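Local coordinates for ABC transporter periplasmic-binding protein YtfQ (Mycobacterium smegmatis, PDB 6HB0), which probably binds a sugar, likely L-arabinofuranose, as the periplasmic solute-binding component of an ABC transporter, at residues A[118-132]-A[283-295]. Sequence-based numbering, arbitrary orientation.
Sequences YKTFIGADFIEEGRR and PVPERVVTPDEAF. With ZN (zinc ion), chain F.
E128 and D292 reach for one zinc ion from opposite directions, their carboxylate planes turned 73° apart. E128 OE2 binds the metal at 2.0 Å and D292 OD1 at 1.9 Å, while C263 SG and a water complete the site; that water also donates to T290 O. The shared zinc, with R132 beside it, probably offsets the repulsion between the two carboxylates. The R132 guanidinium stacks on the D292 carboxylate, the planes only 22° apart; D292 OD2 lies over its face, well out of its plane, which leaves a long charge-charge pairing with R132 NH1 at which no N-H points. The edge does the hydrogen bonding: NH1 makes a nearly straight salt-bridge hydrogen bond to E128 OE1 (2.8 Å), reaching its anti side somewhat out of the carboxylate plane, and NH2 donates to E293 O at 2.7 Å. A bend at chi3 (54°) turns the R132 group across the start of strand 292-295, and NH1 also bonds E262 O, which fixes its rotation.

On the other side of the zinc, D125 caps helix 126-140 through OD1, which accepts from E128 N, and its OD2 lies 3.5 Å from R287 NH2 in a salt bridge. The two side chains cross at about a right angle, R287 running out extended to get there. A water links G123 O to T290 N where the two segments part.

Farther along the backbones pair in parallel: F121 N donates to E286 O, and V288 N to F121 O at 3.0 Å. With OG1 anti to the backbone N, T120 donates to P285 O at 2.7 Å. The short, weakly bonded strand 287-288 edges the parallel sheet beside 120-122, whereas 292-295 edges the other, antiparallel to 259-263. Segments 122-126 and 288-292 are two of three interlobe crossings, the third following 259-263 near C263 and N264, a hinge characteristic of the type I periplasmic-binding fold.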
loop_
_atom_site.group_PDB
_atom_site.type_symbol
_atom_site.label_atom_id
_atom_site.label_comp_id
_atom_site.label_asym_id
_atom_site.label_seq_id
_atom_site.Cartn_x
_atom_site.Cartn_y
_atom_site.Cartn_z
ATOM N N TYR A 118 4.409 -20.340 8.702
ATOM C CA TYR A 118 3.123 -19.698 8.422
ATOM C C TYR A 118 2.641 -20.194 7.083
ATOM O O TYR A 118 3.412 -20.695 6.300
ATOM C CB TYR A 118 3.230 -18.152 8.481
ATOM C CG TYR A 118 4.148 -17.571 7.446
ATOM C CD1 TYR A 118 5.539 -17.408 7.681
ATOM C CD2 TYR A 118 3.642 -17.208 6.223
ATOM C CE1 TYR A 118 6.366 -16.878 6.687
ATOM C CE2 TYR A 118 4.453 -16.675 5.233
ATOM C CZ TYR A 118 5.804 -16.513 5.459
ATOM O OH TYR A 118 6.523 -15.979 4.411
ATOM N N LYS A 119 1.358 -20.053 6.838
ATOM C CA LYS A 119 0.756 -20.611 5.624
ATOM C C LYS A 119 0.853 -19.630 4.481
ATOM O O LYS A 119 1.135 -19.997 3.376
ATOM C CB LYS A 119 -0.725 -20.899 5.881
ATOM C CG LYS A 119 -1.003 -22.027 6.850
ATOM C CD LYS A 119 -0.198 -23.280 6.573
ATOM C CE LYS A 119 -0.810 -24.467 7.280
ATOM N NZ LYS A 119 0.078 -25.647 7.234
ATOM N N THR A 120 0.601 -18.365 4.756
ATOM C CA THR A 120 0.589 -17.378 3.705
ATOM C C THR A 120 0.761 -15.985 4.229
ATOM O O THR A 120 0.530 -15.710 5.414
ATOM C CB THR A 120 -0.686 -17.477 2.762
ATOM O OG1 THR A 120 -0.406 -16.765 1.556
ATOM C CG2 THR A 120 -1.931 -16.912 3.362
ATOM N N PHE A 121 1.236 -15.136 3.335
ATOM C CA PHE A 121 1.432 -13.730 3.573
ATOM C C PHE A 121 0.571 -12.978 2.569
ATOM O O PHE A 121 0.621 -13.279 1.381
ATOM C CB PHE A 121 2.906 -13.331 3.333
ATOM C CG PHE A 121 3.097 -11.856 3.250
ATOM C CD1 PHE A 121 2.808 -11.057 4.348
ATOM C CD2 PHE A 121 3.467 -11.261 2.081
ATOM C CE1 PHE A 121 2.931 -9.691 4.279
ATOM C CE2 PHE A 121 3.612 -9.868 2.006
ATOM C CZ PHE A 121 3.343 -9.081 3.127
ATOM N N ILE A 122 -0.170 -12.009 3.044
ATOM C CA ILE A 122 -0.981 -11.118 2.248
ATOM C C ILE A 122 -0.586 -9.680 2.522
ATOM O O ILE A 122 -0.790 -9.180 3.640
ATOM C CB ILE A 122 -2.492 -11.208 2.609
ATOM C CG1 ILE A 122 -2.968 -12.635 2.777
ATOM C CG2 ILE A 122 -3.290 -10.547 1.508
ATOM C CD1 ILE A 122 -4.279 -12.677 3.523
ATOM N N GLY A 123 -0.049 -8.983 1.529
ATOM C CA GLY A 123 0.280 -7.556 1.719
ATOM C C GLY A 123 0.587 -6.832 0.428
ATOM O O GLY A 123 0.716 -7.475 -0.592
ATOM N N ALA A 124 0.729 -5.507 0.508
ATOM C CA ALA A 124 0.959 -4.691 -0.664
ATOM C C ALA A 124 2.386 -4.851 -1.146
ATOM O O ALA A 124 3.266 -5.198 -0.365
ATOM C CB ALA A 124 0.679 -3.232 -0.378
ATOM N N ASP A 125 2.575 -4.615 -2.442
ATOM C CA ASP A 125 3.864 -4.638 -3.089
ATOM C C ASP A 125 4.346 -3.227 -3.507
ATOM O O ASP A 125 3.936 -2.684 -4.553
ATOM C CB ASP A 125 3.722 -5.483 -4.328
ATOM C CG ASP A 125 5.074 -5.844 -4.977
ATOM O OD1 ASP A 125 6.106 -5.189 -4.713
ATOM O OD2 ASP A 125 5.068 -6.785 -5.789
ATOM N N PHE A 126 5.249 -2.641 -2.732
ATOM C CA PHE A 126 5.666 -1.274 -3.014
ATOM C C PHE A 126 6.581 -1.153 -4.232
ATOM O O PHE A 126 6.589 -0.105 -4.891
ATOM C CB PHE A 126 6.391 -0.708 -1.811
ATOM C CG PHE A 126 5.575 -0.713 -0.555
ATOM C CD1 PHE A 126 4.278 -0.212 -0.541
ATOM C CD2 PHE A 126 6.104 -1.227 0.627
ATOM C CE1 PHE A 126 3.539 -0.188 0.616
ATOM C CE2 PHE A 126 5.356 -1.245 1.783
ATOM C CZ PHE A 126 4.089 -0.697 1.776
ATOM N N ILE A 127 7.360 -2.188 -4.524
ATOM C CA ILE A 127 8.201 -2.186 -5.723
ATOM C C ILE A 127 7.277 -2.112 -6.922
ATOM O O ILE A 127 7.473 -1.326 -7.810
ATOM C CB ILE A 127 9.101 -3.435 -5.814
ATOM C CG1 ILE A 127 10.114 -3.458 -4.678
ATOM C CG2 ILE A 127 9.768 -3.500 -7.193
ATOM C CD1 ILE A 127 10.958 -4.695 -4.636
ATOM N N GLU A 128 6.242 -2.950 -6.914
ATOM C CA GLU A 128 5.255 -2.960 -7.982
ATOM C C GLU A 128 4.625 -1.582 -8.183
ATOM O O GLU A 128 4.429 -1.161 -9.316
ATOM C CB GLU A 128 4.214 -4.039 -7.692
ATOM C CG GLU A 128 3.016 -4.079 -8.613
ATOM C CD GLU A 128 1.734 -3.912 -7.811
ATOM O OE1 GLU A 128 1.225 -2.760 -7.718
ATOM O OE2 GLU A 128 1.290 -4.916 -7.176
ATOM N N GLU A 129 4.304 -0.856 -7.116
ATOM C CA GLU A 129 3.799 0.510 -7.248
ATOM C C GLU A 129 4.734 1.419 -8.034
ATOM O O GLU A 129 4.313 2.095 -8.965
ATOM C CB GLU A 129 3.509 1.191 -5.884
ATOM C CG GLU A 129 2.292 0.582 -5.155
ATOM C CD GLU A 129 2.049 1.204 -3.773
ATOM O OE1 GLU A 129 3.067 1.470 -3.056
ATOM O OE2 GLU A 129 0.836 1.411 -3.413
ATOM N N GLY A 130 5.997 1.445 -7.627
ATOM C CA GLY A 130 6.976 2.247 -8.328
ATOM C C GLY A 130 7.097 1.792 -9.756
ATOM O O GLY A 130 7.153 2.593 -10.635
ATOM N N ARG A 131 7.134 0.496 -9.978
ATOM C CA ARG A 131 7.282 -0.012 -11.323
ATOM C C ARG A 131 6.159 0.420 -12.208
ATOM O O ARG A 131 6.378 0.764 -13.385
ATOM C CB ARG A 131 7.358 -1.538 -11.329
ATOM C CG ARG A 131 7.630 -2.134 -12.712
ATOM C CD ARG A 131 8.106 -3.537 -12.576
ATOM N NE ARG A 131 8.295 -4.172 -13.862
ATOM C CZ ARG A 131 8.692 -5.444 -14.013
ATOM N NH1 ARG A 131 8.948 -6.234 -12.957
ATOM N NH2 ARG A 131 8.810 -5.932 -15.237
ATOM N N ARG A 132 4.937 0.359 -11.707
ATOM C CA ARG A 132 3.780 0.773 -12.549
ATOM C C ARG A 132 3.852 2.279 -12.841
ATOM O O ARG A 132 3.468 2.731 -13.931
ATOM C CB ARG A 132 2.455 0.356 -11.880
ATOM C CG ARG A 132 2.307 -1.167 -11.786
ATOM C CD ARG A 132 1.360 -1.635 -10.693
ATOM N NE ARG A 132 0.119 -0.968 -10.875
ATOM C CZ ARG A 132 -0.723 -0.574 -9.920
ATOM N NH1 ARG A 132 -0.583 -0.853 -8.622
ATOM N NH2 ARG A 132 -1.777 0.109 -10.320
ATOM N N PRO A 283 -4.240 -26.760 1.001
ATOM C CA PRO A 283 -2.972 -26.093 0.762
ATOM C C PRO A 283 -3.213 -24.754 0.125
ATOM O O PRO A 283 -4.126 -24.619 -0.684
ATOM C CB PRO A 283 -2.226 -27.047 -0.182
ATOM C CG PRO A 283 -2.844 -28.379 0.081
ATOM C CD PRO A 283 -4.293 -28.072 0.326
ATOM N N VAL A 284 -2.432 -23.757 0.527
ATOM C CA VAL A 284 -2.561 -22.421 -0.064
ATOM C C VAL A 284 -1.194 -21.921 -0.490
ATOM O O VAL A 284 -0.181 -22.385 0.045
ATOM C CB VAL A 284 -3.212 -21.435 0.933
ATOM C CG1 VAL A 284 -4.582 -21.938 1.337
ATOM C CG2 VAL A 284 -2.371 -21.287 2.186
ATOM N N PRO A 285 -1.156 -20.982 -1.439
ATOM C CA PRO A 285 0.109 -20.368 -1.833
ATOM C C PRO A 285 0.692 -19.532 -0.702
ATOM O O PRO A 285 -0.074 -18.985 0.116
ATOM C CB PRO A 285 -0.264 -19.447 -3.013
ATOM C CG PRO A 285 -1.747 -19.359 -3.025
ATOM C CD PRO A 285 -2.317 -20.360 -2.098
ATOM N N GLU A 286 2.023 -19.449 -0.673
ATOM C CA GLU A 286 2.747 -18.771 0.397
ATOM C C GLU A 286 2.572 -17.266 0.341
ATOM O O GLU A 286 2.785 -16.587 1.338
ATOM C CB GLU A 286 4.229 -19.170 0.401
ATOM C CG GLU A 286 4.445 -20.517 1.091
ATOM C CD GLU A 286 5.839 -21.120 0.885
ATOM O OE1 GLU A 286 6.488 -20.792 -0.135
ATOM O OE2 GLU A 286 6.273 -21.942 1.738
ATOM N N ARG A 287 2.123 -16.761 -0.792
ATOM C CA ARG A 287 1.807 -15.355 -0.949
ATOM C C ARG A 287 0.478 -15.218 -1.697
ATOM O O ARG A 287 0.206 -15.988 -2.614
ATOM C CB ARG A 287 2.919 -14.664 -1.733
ATOM C CG ARG A 287 2.695 -13.190 -1.868
ATOM C CD ARG A 287 3.912 -12.427 -2.321
ATOM N NE ARG A 287 3.413 -11.141 -2.829
ATOM C CZ ARG A 287 3.733 -10.567 -4.003
ATOM N NH1 ARG A 287 4.642 -11.116 -4.802
ATOM N NH2 ARG A 287 3.163 -9.401 -4.352
ATOM N N VAL A 288 -0.377 -14.281 -1.269
ATOM C CA VAL A 288 -1.597 -13.964 -1.979
ATOM C C VAL A 288 -1.510 -12.480 -2.243
ATOM O O VAL A 288 -1.188 -11.722 -1.330
ATOM C CB VAL A 288 -2.851 -14.310 -1.139
ATOM C CG1 VAL A 288 -4.114 -13.723 -1.731
ATOM C CG2 VAL A 288 -3.000 -15.815 -1.046
ATOM N N VAL A 289 -1.772 -12.081 -3.484
ATOM C CA VAL A 289 -1.607 -10.702 -3.899
ATOM C C VAL A 289 -2.797 -9.862 -3.593
ATOM O O VAL A 289 -3.893 -10.349 -3.551
ATOM C CB VAL A 289 -1.438 -10.558 -5.438
ATOM C CG1 VAL A 289 -0.171 -11.253 -5.842
ATOM C CG2 VAL A 289 -2.666 -11.076 -6.213
ATOM N N THR A 290 -2.569 -8.590 -3.336
ATOM C CA THR A 290 -3.666 -7.689 -3.086
ATOM C C THR A 290 -4.085 -7.088 -4.426
ATOM O O THR A 290 -3.317 -7.083 -5.363
ATOM C CB THR A 290 -3.271 -6.582 -2.116
ATOM O OG1 THR A 290 -2.098 -5.919 -2.592
ATOM C CG2 THR A 290 -3.004 -7.162 -0.736
ATOM N N PRO A 291 -5.302 -6.547 -4.508
ATOM C CA PRO A 291 -5.671 -5.804 -5.692
ATOM C C PRO A 291 -4.974 -4.460 -5.885
ATOM O O PRO A 291 -4.444 -3.873 -4.942
ATOM C CB PRO A 291 -7.196 -5.570 -5.507
ATOM C CG PRO A 291 -7.549 -6.096 -4.192
ATOM C CD PRO A 291 -6.338 -6.514 -3.461
ATOM N N ASP A 292 -5.047 -3.958 -7.111
ATOM C CA ASP A 292 -4.481 -2.702 -7.505
ATOM C C ASP A 292 -5.502 -1.700 -7.955
ATOM O O ASP A 292 -6.609 -2.058 -8.362
ATOM C CB ASP A 292 -3.503 -2.969 -8.661
ATOM C CG ASP A 292 -2.283 -3.766 -8.236
ATOM O OD1 ASP A 292 -1.887 -3.666 -7.046
ATOM O OD2 ASP A 292 -1.695 -4.456 -9.100
ATOM N N GLU A 293 -5.115 -0.427 -7.911
ATOM C CA GLU A 293 -5.867 0.674 -8.471
ATOM C C GLU A 293 -4.943 1.496 -9.344
ATOM O O GLU A 293 -3.708 1.572 -9.095
ATOM C CB GLU A 293 -6.443 1.584 -7.395
ATOM C CG GLU A 293 -7.400 0.865 -6.455
ATOM C CD GLU A 293 -7.972 1.738 -5.337
ATOM O OE1 GLU A 293 -8.430 2.852 -5.620
ATOM O OE2 GLU A 293 -8.053 1.259 -4.192
ATOM N N ALA A 294 -5.509 2.135 -10.363
ATOM C CA ALA A 294 -4.761 3.085 -11.212
ATOM C C ALA A 294 -5.786 4.018 -11.838
ATOM O O ALA A 294 -6.843 3.569 -12.215
ATOM C CB ALA A 294 -4.015 2.380 -12.285
ATOM N N PHE A 295 -5.483 5.300 -11.929
ATOM C CA PHE A 295 -6.386 6.238 -12.558
ATOM C C PHE A 295 -5.624 7.242 -13.379
ATOM O O PHE A 295 -4.613 7.789 -12.930
ATOM C CB PHE A 295 -7.129 7.010 -11.479
ATOM C CG PHE A 295 -7.966 6.141 -10.609
ATOM C CD1 PHE A 295 -9.230 5.755 -11.031
ATOM C CD2 PHE A 295 -7.480 5.656 -9.387
ATOM C CE1 PHE A 295 -10.014 4.937 -10.245
ATOM C CE2 PHE A 295 -8.265 4.837 -8.600
ATOM C CZ PHE A 295 -9.542 4.483 -9.027
HETATM ZN ZN ZN F . -0.407 -4.582 -6.223
HETATM O O HOH W 1 5.381 -15.806 1.725
HETATM O O HOH W 2 5.763 -19.921 4.196
HETATM O O HOH W 3 0.226 -7.596 -3.421
HETATM O O HOH W 4 -0.888 -6.546 -6.153
#